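Local coordinates for periplasmic binding protein/LacI transcriptional regulator (Brachyspira murdochii, PDB 4KQC) that probably binds a carbohydrate in the cleft between its two lobes, as a periplasmic solute-binding protein of an ABC transporter, at residues I184-Q189 / E214-G219; K142-Q147 / N199-K204; D258-R261 / G267-T270; A115-V120 / G208-N213. All blocks are in the same frame, centred on the assembly; numbering follows the deposited sequence.

Interaction 1. Residues I184-Q189 / E214-G219; sequences IVPTTQ and EAMARG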
# COMPACT_ATOMS: atom_id res chain seq x y z
N ILE A 184 -2.01 15.98 1.05
CA ILE A 184 -0.67 16.45 1.40
C ILE A 184 0.32 15.35 1.04
O ILE A 184 0.19 14.18 1.47
CB ILE A 184 -0.62 16.70 2.93
CG1 ILE A 184 -1.59 17.79 3.32
CG2 ILE A 184 0.79 17.05 3.37
CD1 ILE A 184 -2.09 17.68 4.74
N VAL A 185 1.36 15.69 0.29
CA VAL A 185 2.43 14.75 -0.03
C VAL A 185 3.70 15.26 0.66
O VAL A 185 4.21 16.33 0.32
CB VAL A 185 2.69 14.71 -1.55
CG1 VAL A 185 3.85 13.74 -1.87
CG2 VAL A 185 1.44 14.38 -2.34
N PRO A 186 4.26 14.47 1.58
CA PRO A 186 5.50 14.95 2.17
C PRO A 186 6.63 14.92 1.15
O PRO A 186 6.63 14.12 0.21
CB PRO A 186 5.76 13.98 3.33
CG PRO A 186 4.40 13.42 3.63
CD PRO A 186 3.78 13.26 2.23
N THR A 187 7.65 15.75 1.36
CA THR A 187 8.70 15.91 0.33
C THR A 187 9.51 14.64 0.15
O THR A 187 10.02 14.37 -0.93
CB THR A 187 9.56 17.16 0.59
OG1 THR A 187 10.42 17.40 -0.56
CG2 THR A 187 10.36 17.05 1.88
N THR A 188 9.60 13.84 1.21
CA THR A 188 10.08 12.45 1.12
C THR A 188 9.29 11.58 2.08
O THR A 188 8.49 12.10 2.89
CB THR A 188 11.60 12.29 1.53
OG1 THR A 188 11.75 12.48 2.96
CG2 THR A 188 12.54 13.22 0.79
N GLN A 189 9.55 10.28 2.07
CA GLN A 189 8.91 9.38 3.05
C GLN A 189 9.76 9.20 4.31
O GLN A 189 9.56 8.27 5.04
CB GLN A 189 8.63 8.03 2.38
CG GLN A 189 7.55 8.12 1.25
CD GLN A 189 7.12 6.76 0.80
OE1 GLN A 189 6.59 5.97 1.61
NE2 GLN A 189 7.41 6.43 -0.46
N GLU A 214 2.52 2.61 5.54
CA GLU A 214 3.18 2.44 6.82
C GLU A 214 4.13 3.60 7.21
O GLU A 214 4.21 4.02 8.36
CB GLU A 214 3.96 1.11 6.76
CG GLU A 214 4.63 0.78 8.04
CD GLU A 214 5.50 -0.52 7.90
OE1 GLU A 214 5.49 -1.21 6.84
OE2 GLU A 214 6.19 -0.79 8.87
N ALA A 215 4.84 4.17 6.23
CA ALA A 215 5.74 5.27 6.49
C ALA A 215 4.93 6.46 6.97
O ALA A 215 5.34 7.14 7.88
CB ALA A 215 6.49 5.64 5.23
N MSE A 216 3.78 6.72 6.35
CA MSE A 216 2.92 7.78 6.85
C MSE A 216 2.51 7.55 8.28
O MSE A 216 2.49 8.51 9.08
CB MSE A 216 1.67 7.97 5.99
CG MSE A 216 1.79 8.25 4.51
SE MSE A 216 2.89 9.83 4.09
CE MSE A 216 4.59 8.93 3.65
N ALA A 217 2.13 6.32 8.61
CA ALA A 217 1.73 5.99 9.99
C ALA A 217 2.89 6.20 10.97
O ALA A 217 2.70 6.81 12.02
CB ALA A 217 1.23 4.59 10.07
N ARG A 218 4.09 5.77 10.60
CA ARG A 218 5.26 6.04 11.49
C ARG A 218 5.47 7.52 11.74
O ARG A 218 5.71 7.91 12.85
CB ARG A 218 6.56 5.43 10.95
CG ARG A 218 6.75 3.95 11.11
CD ARG A 218 8.27 3.62 11.06
NE ARG A 218 8.92 4.13 9.85
CZ ARG A 218 8.77 3.64 8.61
NH1 ARG A 218 8.00 2.58 8.35
NH2 ARG A 218 9.42 4.21 7.60
N GLY A 219 5.45 8.35 10.70
CA GLY A 219 5.60 9.77 10.84
C GLY A 219 4.53 10.37 11.68
O GLY A 219 4.76 11.25 12.52
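Ala215 and Met216, in the first turn of helix 214-223, meet Gln189 and Pro186 of the loop that leaves strand 179-184, in a lobe of the type I periplasmic binding fold. Along the helix Glu214 comes first; it does not touch the loop, and makes a long salt bridge to Arg218 one turn on. Ala215 follows: its CB points at the loop and lies 3.6 Å from Gln189 OE1. That oxygen also accepts a hydrogen bond from Asn213 ND2, so its polar partner is the N-cap residue just before the helix and the methyl is only a neighbour.

Met216, a selenomethionine, and Gln189 account for the two largest and nearly equal shares of the contact. The CB of Met216 does not face the loop; the bends at chi2 (-56°) and chi3 (99°) bring the end of the chain round to it. SE then sits 3.9 Å from CG of Pro186, and CD of the same ring is almost as near. Leu146, Ile194 and Leu211 also pack on Met216 and help to bury it. The terminal methyl turns the other way along the loop, to the stem of Gln189, whose side chain crosses that of Met216 at about a right angle. Met216 CE ends 3.9 Å from Gln189 CG.

Interaction 2. Residues K142-Q147 / N199-K204; sequences KIAVLQ and NALRGK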
# COMPACT_ATOMS: atom_id res chain seq x y z
N LYS A 142 -12.42 19.53 7.92
CA LYS A 142 -11.24 19.12 7.16
C LYS A 142 -10.86 17.67 7.43
O LYS A 142 -10.85 17.25 8.57
CB LYS A 142 -10.06 20.02 7.51
CG LYS A 142 -10.34 21.52 7.41
CD LYS A 142 -10.78 21.89 6.00
CE LYS A 142 -10.55 23.36 5.71
NZ LYS A 142 -11.39 24.24 6.57
N ILE A 143 -10.58 16.95 6.37
CA ILE A 143 -10.00 15.62 6.44
C ILE A 143 -8.67 15.62 5.64
O ILE A 143 -8.64 16.00 4.46
CB ILE A 143 -10.93 14.55 5.88
CG1 ILE A 143 -12.26 14.51 6.71
CG2 ILE A 143 -10.25 13.20 5.89
CD1 ILE A 143 -13.43 15.28 6.12
N ALA A 144 -7.59 15.27 6.30
CA ALA A 144 -6.27 15.27 5.67
C ALA A 144 -5.98 13.92 5.08
O ALA A 144 -6.28 12.86 5.70
CB ALA A 144 -5.24 15.59 6.71
N VAL A 145 -5.42 13.92 3.89
CA VAL A 145 -4.99 12.68 3.22
C VAL A 145 -3.46 12.78 3.10
O VAL A 145 -2.99 13.61 2.34
CB VAL A 145 -5.66 12.58 1.85
CG1 VAL A 145 -5.04 11.43 1.00
CG2 VAL A 145 -7.18 12.46 2.00
N LEU A 146 -2.70 11.93 3.78
CA LEU A 146 -1.25 11.94 3.64
C LEU A 146 -0.94 10.93 2.57
O LEU A 146 -1.03 9.71 2.79
CB LEU A 146 -0.57 11.57 4.97
CG LEU A 146 -0.38 12.73 5.95
CD1 LEU A 146 0.84 13.56 5.56
CD2 LEU A 146 -1.61 13.63 6.08
N GLN A 147 -0.65 11.48 1.39
CA GLN A 147 -0.36 10.69 0.21
C GLN A 147 1.11 10.40 0.12
O GLN A 147 1.88 11.34 0.22
CB GLN A 147 -0.81 11.53 -1.00
CG GLN A 147 -0.31 10.99 -2.34
CD GLN A 147 -0.82 11.77 -3.53
OE1 GLN A 147 -1.81 12.50 -3.43
NE2 GLN A 147 -0.16 11.63 -4.66
N ASN A 199 2.67 17.87 12.02
CA ASN A 199 2.64 19.09 12.89
C ASN A 199 1.56 20.11 12.56
O ASN A 199 0.96 20.65 13.47
CB ASN A 199 3.99 19.81 12.82
CG ASN A 199 4.19 20.81 13.97
OD1 ASN A 199 3.90 20.48 15.12
ND2 ASN A 199 4.78 21.97 13.68
N ALA A 200 1.31 20.41 11.27
CA ALA A 200 0.29 21.41 10.89
C ALA A 200 -1.09 20.93 11.14
O ALA A 200 -2.07 21.69 11.07
CB ALA A 200 0.40 21.81 9.40
N LEU A 201 -1.24 19.63 11.40
CA LEU A 201 -2.56 19.08 11.62
C LEU A 201 -2.95 19.08 13.11
O LEU A 201 -4.08 18.74 13.45
CB LEU A 201 -2.64 17.68 11.03
CG LEU A 201 -2.20 17.47 9.60
CD1 LEU A 201 -2.33 16.02 9.20
CD2 LEU A 201 -2.99 18.32 8.63
N ARG A 202 -2.02 19.49 13.98
CA ARG A 202 -2.30 19.58 15.42
C ARG A 202 -3.19 20.78 15.75
O ARG A 202 -3.32 21.73 14.97
CB ARG A 202 -0.97 19.75 16.19
CG ARG A 202 -0.07 18.55 16.16
CD ARG A 202 0.99 18.71 17.25
NE ARG A 202 1.84 19.88 17.02
CZ ARG A 202 2.03 20.87 17.87
NH1 ARG A 202 1.47 20.86 19.06
NH2 ARG A 202 2.86 21.85 17.54
N GLY A 203 -3.78 20.75 16.92
CA GLY A 203 -4.42 21.94 17.42
C GLY A 203 -5.77 22.21 16.88
O GLY A 203 -6.08 23.32 16.45
N LYS A 204 -6.63 21.20 16.91
CA LYS A 204 -8.02 21.38 16.44
C LYS A 204 -8.09 21.92 15.00
O LYS A 204 -8.76 22.92 14.71
CB LYS A 204 -8.83 22.24 17.43
CG LYS A 204 -8.89 21.66 18.83
CD LYS A 204 -9.99 22.35 19.67
CE LYS A 204 -9.99 21.80 21.08
NZ LYS A 204 -8.81 22.33 21.83
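Leu201 packs on Ala144 and Leu146, and beside it in the same turn lie the flat groups, the Arg202 guanidinium and the Asn199 amide, in a lobe with the mostly parallel alpha/beta topology of the type I periplasmic binding fold. Asn199 lies at the guanidinium edge, its CG in the plane of that group, while the donors come tilted from one face of the amide. The grip is side-on and forked onto one atom: Asn199 OD1 accepts from Arg202 NE at 2.9 Å and from Arg202 NH2 at 3.0 Å. The N-H...O angle of 149° at NE shows a moderately bent bond. Asn199 to Arg202 is a type I beta turn, with Arg202 N bonded to Asn199 O, so the side-chain fork spans the same two residues as the backbone bond.

The turn lies at the junction between helix 191-199 and strand 208-211. While the polar pair stays at the exposed surface, Leu201 turns inward onto strand 141-146. CG of Leu201 is anti to its carbonyl carbon (chi1 -52°), which directs it toward the strand; with chi2 at 179° both methyls reach it. Ala144 and Leu146, two apart and on the same side of the strand, receive them; the Leu146 and Leu201 side chains run past each other in opposite directions. The contact is wholly apolar and buried. CD2 of Leu201 lies 4.0 Å from Ala144 CB, while its CD1 touches both strand residues, 3.9 Å from Ala144 CB and 4.0 Å from Leu146 CD2.

Interaction 3. Residues D258-R261 / G267-T270; sequences DAIR and GSVT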
# COMPACT_ATOMS: atom_id res chain seq x y z
N ASP A 258 0.51 -1.61 17.03
CA ASP A 258 0.40 -1.15 18.42
C ASP A 258 -0.51 0.08 18.53
O ASP A 258 -1.27 0.20 19.51
CB ASP A 258 1.78 -0.78 18.93
CG ASP A 258 2.64 -2.00 19.20
OD1 ASP A 258 2.10 -3.14 19.23
OD2 ASP A 258 3.87 -1.78 19.40
N ALA A 259 -0.41 1.02 17.56
CA ALA A 259 -1.28 2.22 17.57
C ALA A 259 -2.74 1.82 17.47
O ALA A 259 -3.61 2.49 18.03
CB ALA A 259 -0.93 3.18 16.48
N ILE A 260 -3.04 0.82 16.65
CA ILE A 260 -4.46 0.30 16.58
C ILE A 260 -4.85 -0.35 17.93
O ILE A 260 -5.88 -0.05 18.45
CB ILE A 260 -4.66 -0.66 15.41
CG1 ILE A 260 -4.61 0.16 14.12
CG2 ILE A 260 -6.02 -1.42 15.52
CD1 ILE A 260 -4.42 -0.66 12.90
N ARG A 261 -3.97 -1.17 18.51
CA ARG A 261 -4.27 -1.76 19.83
C ARG A 261 -4.49 -0.71 20.94
O ARG A 261 -5.35 -0.88 21.81
CB ARG A 261 -3.19 -2.74 20.22
CG ARG A 261 -3.14 -3.98 19.35
CD ARG A 261 -2.01 -4.89 19.83
NE ARG A 261 -1.81 -5.98 18.91
CZ ARG A 261 -2.64 -7.01 18.83
NH1 ARG A 261 -3.69 -7.11 19.63
NH2 ARG A 261 -2.40 -7.99 17.95
N GLY A 267 -8.30 2.05 12.66
CA GLY A 267 -8.30 0.84 11.83
C GLY A 267 -7.48 1.16 10.60
O GLY A 267 -7.20 2.36 10.33
N SER A 268 -7.19 0.12 9.85
CA SER A 268 -6.45 0.22 8.60
C SER A 268 -6.84 -0.86 7.65
O SER A 268 -7.55 -1.83 8.00
CB SER A 268 -4.93 0.11 8.88
OG SER A 268 -4.44 1.24 9.60
N VAL A 269 -6.43 -0.73 6.40
CA VAL A 269 -6.63 -1.83 5.45
C VAL A 269 -5.36 -2.59 5.22
O VAL A 269 -4.29 -1.98 5.20
CB VAL A 269 -7.22 -1.36 4.09
CG1 VAL A 269 -8.63 -0.89 4.29
CG2 VAL A 269 -6.42 -0.28 3.46
N THR A 270 -5.46 -3.91 5.13
CA THR A 270 -4.26 -4.75 4.89
C THR A 270 -4.38 -5.41 3.55
O THR A 270 -5.46 -5.76 3.07
CB THR A 270 -4.04 -5.85 5.96
OG1 THR A 270 -2.85 -6.59 5.70
CG2 THR A 270 -5.20 -6.82 6.10
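Ile260, near the end of helix 254-261, presses its CD1 against Gly267 and Ser268 of segment 267-270. This is the closing half of a beta-alpha-beta unit: strand 246-250 leads into the helix, and the chain returns after a short loop to strand 267-270. The close part is small. CD1 of Ile260 lies 3.8 Å from Ser268 OG and 4.1 Å from Ser268 CB, and it comes within 4.2 Å of Gly267 C. With CG1 placed anti to the carbonyl carbon (chi1 -70°) and the chain extended from there (chi2 165°), the delta methyl is the part of Ile260 that reaches furthest toward the sheet. The backbones also approach here, the CA atoms of Ile260 and Gly267 being 6.1 Å apart. Tyr303 of strand 301-303 touches both Ile260 and Ser268 and helps to bury the pair.

The outer side of the helix behaves differently. Arg261 is exposed and turned from the strand, and its NH2 forms a salt bridge with Asp309; partly exposed Asp258 pairs through OD1 with Lys254. Neither side chain touches 267-270.

No hydrogen bond crosses the contact, although a hydroxyl stands at its centre. Ser268 OG is instead hydrogen-bonded to Gln256 OE1, one turn back on the same helix. The polar need of the buried hydroxyl is thus met beside the methyl, and Ile260 contributes van der Waals contact alone.

Interaction 4. Residues A115-V120 / G208-N213; sequences AAAAIV and GIYLSN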
# COMPACT_ATOMS: atom_id res chain seq x y z
N ALA A 115 -9.47 0.62 -4.71
CA ALA A 115 -10.50 -0.10 -3.97
C ALA A 115 -10.19 -0.25 -2.52
O ALA A 115 -11.09 -0.12 -1.71
CB ALA A 115 -10.66 -1.48 -4.58
N ALA A 116 -8.94 -0.48 -2.17
CA ALA A 116 -8.56 -0.62 -0.78
C ALA A 116 -8.76 0.72 -0.06
O ALA A 116 -9.25 0.80 1.07
CB ALA A 116 -7.16 -1.07 -0.69
N ALA A 117 -8.35 1.80 -0.73
CA ALA A 117 -8.48 3.13 -0.18
C ALA A 117 -9.93 3.57 -0.02
O ALA A 117 -10.25 4.35 0.87
CB ALA A 117 -7.69 4.11 -1.04
N ALA A 118 -10.79 3.10 -0.91
CA ALA A 118 -12.20 3.33 -0.82
C ALA A 118 -12.78 2.68 0.41
O ALA A 118 -13.74 3.22 0.95
CB ALA A 118 -12.92 2.88 -2.07
N ILE A 119 -12.24 1.55 0.88
CA ILE A 119 -12.74 0.92 2.12
C ILE A 119 -12.48 1.93 3.25
O ILE A 119 -13.34 2.17 4.11
CB ILE A 119 -12.03 -0.42 2.44
CG1 ILE A 119 -12.29 -1.48 1.35
CG2 ILE A 119 -12.37 -0.85 3.86
CD1 ILE A 119 -11.39 -2.68 1.45
N VAL A 120 -11.30 2.55 3.23
CA VAL A 120 -10.95 3.46 4.30
C VAL A 120 -11.92 4.67 4.23
O VAL A 120 -12.37 5.14 5.24
CB VAL A 120 -9.46 3.90 4.25
CG1 VAL A 120 -9.13 4.85 5.39
CG2 VAL A 120 -8.55 2.67 4.37
N GLY A 208 -10.19 14.28 10.69
CA GLY A 208 -9.68 12.91 10.40
C GLY A 208 -8.41 13.01 9.61
O GLY A 208 -8.16 14.02 8.97
N ILE A 209 -7.66 11.93 9.63
CA ILE A 209 -6.43 11.82 8.90
C ILE A 209 -6.33 10.44 8.32
O ILE A 209 -6.46 9.43 9.06
CB ILE A 209 -5.26 12.04 9.83
CG1 ILE A 209 -5.33 13.44 10.51
CG2 ILE A 209 -3.98 11.82 9.04
CD1 ILE A 209 -4.26 13.67 11.59
N TYR A 210 -6.16 10.36 7.01
CA TYR A 210 -5.95 9.07 6.30
C TYR A 210 -4.43 8.95 5.98
O TYR A 210 -3.82 9.83 5.34
CB TYR A 210 -6.75 9.03 5.01
CG TYR A 210 -6.33 7.96 4.02
CD1 TYR A 210 -6.07 6.66 4.39
CD2 TYR A 210 -6.24 8.24 2.68
CE1 TYR A 210 -5.78 5.66 3.45
CE2 TYR A 210 -5.87 7.29 1.78
CZ TYR A 210 -5.66 6.01 2.13
OH TYR A 210 -5.32 5.12 1.16
N LEU A 211 -3.83 7.88 6.49
CA LEU A 211 -2.43 7.52 6.33
C LEU A 211 -2.26 6.48 5.22
O LEU A 211 -2.71 5.36 5.40
CB LEU A 211 -1.95 6.98 7.69
CG LEU A 211 -2.16 7.85 8.93
CD1 LEU A 211 -1.95 7.03 10.19
CD2 LEU A 211 -1.25 9.06 8.84
N SER A 212 -1.78 6.87 4.05
CA SER A 212 -1.75 6.00 2.86
C SER A 212 -0.75 4.86 2.89
O SER A 212 -0.83 4.00 2.01
CB SER A 212 -1.65 6.81 1.56
OG SER A 212 -0.39 7.44 1.43
N ASN A 213 0.19 4.83 3.84
CA ASN A 213 1.09 3.71 3.94
C ASN A 213 1.72 3.65 5.32
O ASN A 213 1.44 4.48 6.18
CB ASN A 213 2.12 3.62 2.79
CG ASN A 213 3.26 4.55 2.94
OD1 ASN A 213 3.23 5.42 3.76
ND2 ASN A 213 4.27 4.41 2.07
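Tyr210 projects from strand 208-211 to Ala117 and Val120 on helix 113-133, which packs on a face of the central sheet in this lobe of the type I periplasmic binding fold. Across the two segments Tyr210 meets these two side chains. Val120 CG1 lies 3.7 Å from Tyr210 CD1 and 4.0 Å from Tyr210 CE1, so it is nearest the CD1-CE1 bond, approaching obliquely; the two side chains cross at about a right angle. The valine puts this methyl there with chi1 at -180°, CG1 lying beside its own carbonyl carbon. Ala117, one turn earlier, takes the far end of the tyrosine, also obliquely.

Three more residues complete the immediate surroundings of Tyr210. The phenol oxygen is hydrogen-bonded to Arg157 O, which fixes the end of the ring, and Phe161 of helix 152-171 stacks with the ring while also touching Ala117 and Val120. Phe250 of the neighbouring strand 246-250 adds a further contact. Further out, past the strand, Ser212 OG bonds to Leu146 O, and Asn213 caps the following helix through OD1 to Met216 N. At the ring's tip, Ala117 CB stands 3.4 Å from Tyr210 OH.

From the N terminus, helix segment 115-120 opens interaction 4, strand segment 142-147 opens interaction 2, and loop 184-189 opens interaction 1. Interaction 2 closes first, at 199-204, then interaction 4 at 208-213, so the loop of 2 lies wholly within that of 4. Interaction 1 closes last of the three, at 214-219, and crosses both. Interaction 3 follows in series as a short local closure. Strands 141-146 and 208-211 are neighbours, with Ala144 O bonded to Tyr210 N, and strand 179-184 flanks the first of them. Interactions 3 and 4 meet where Val269 packs on Val120 and Ile119, joining helix 113-133 to the other half of the same sheet.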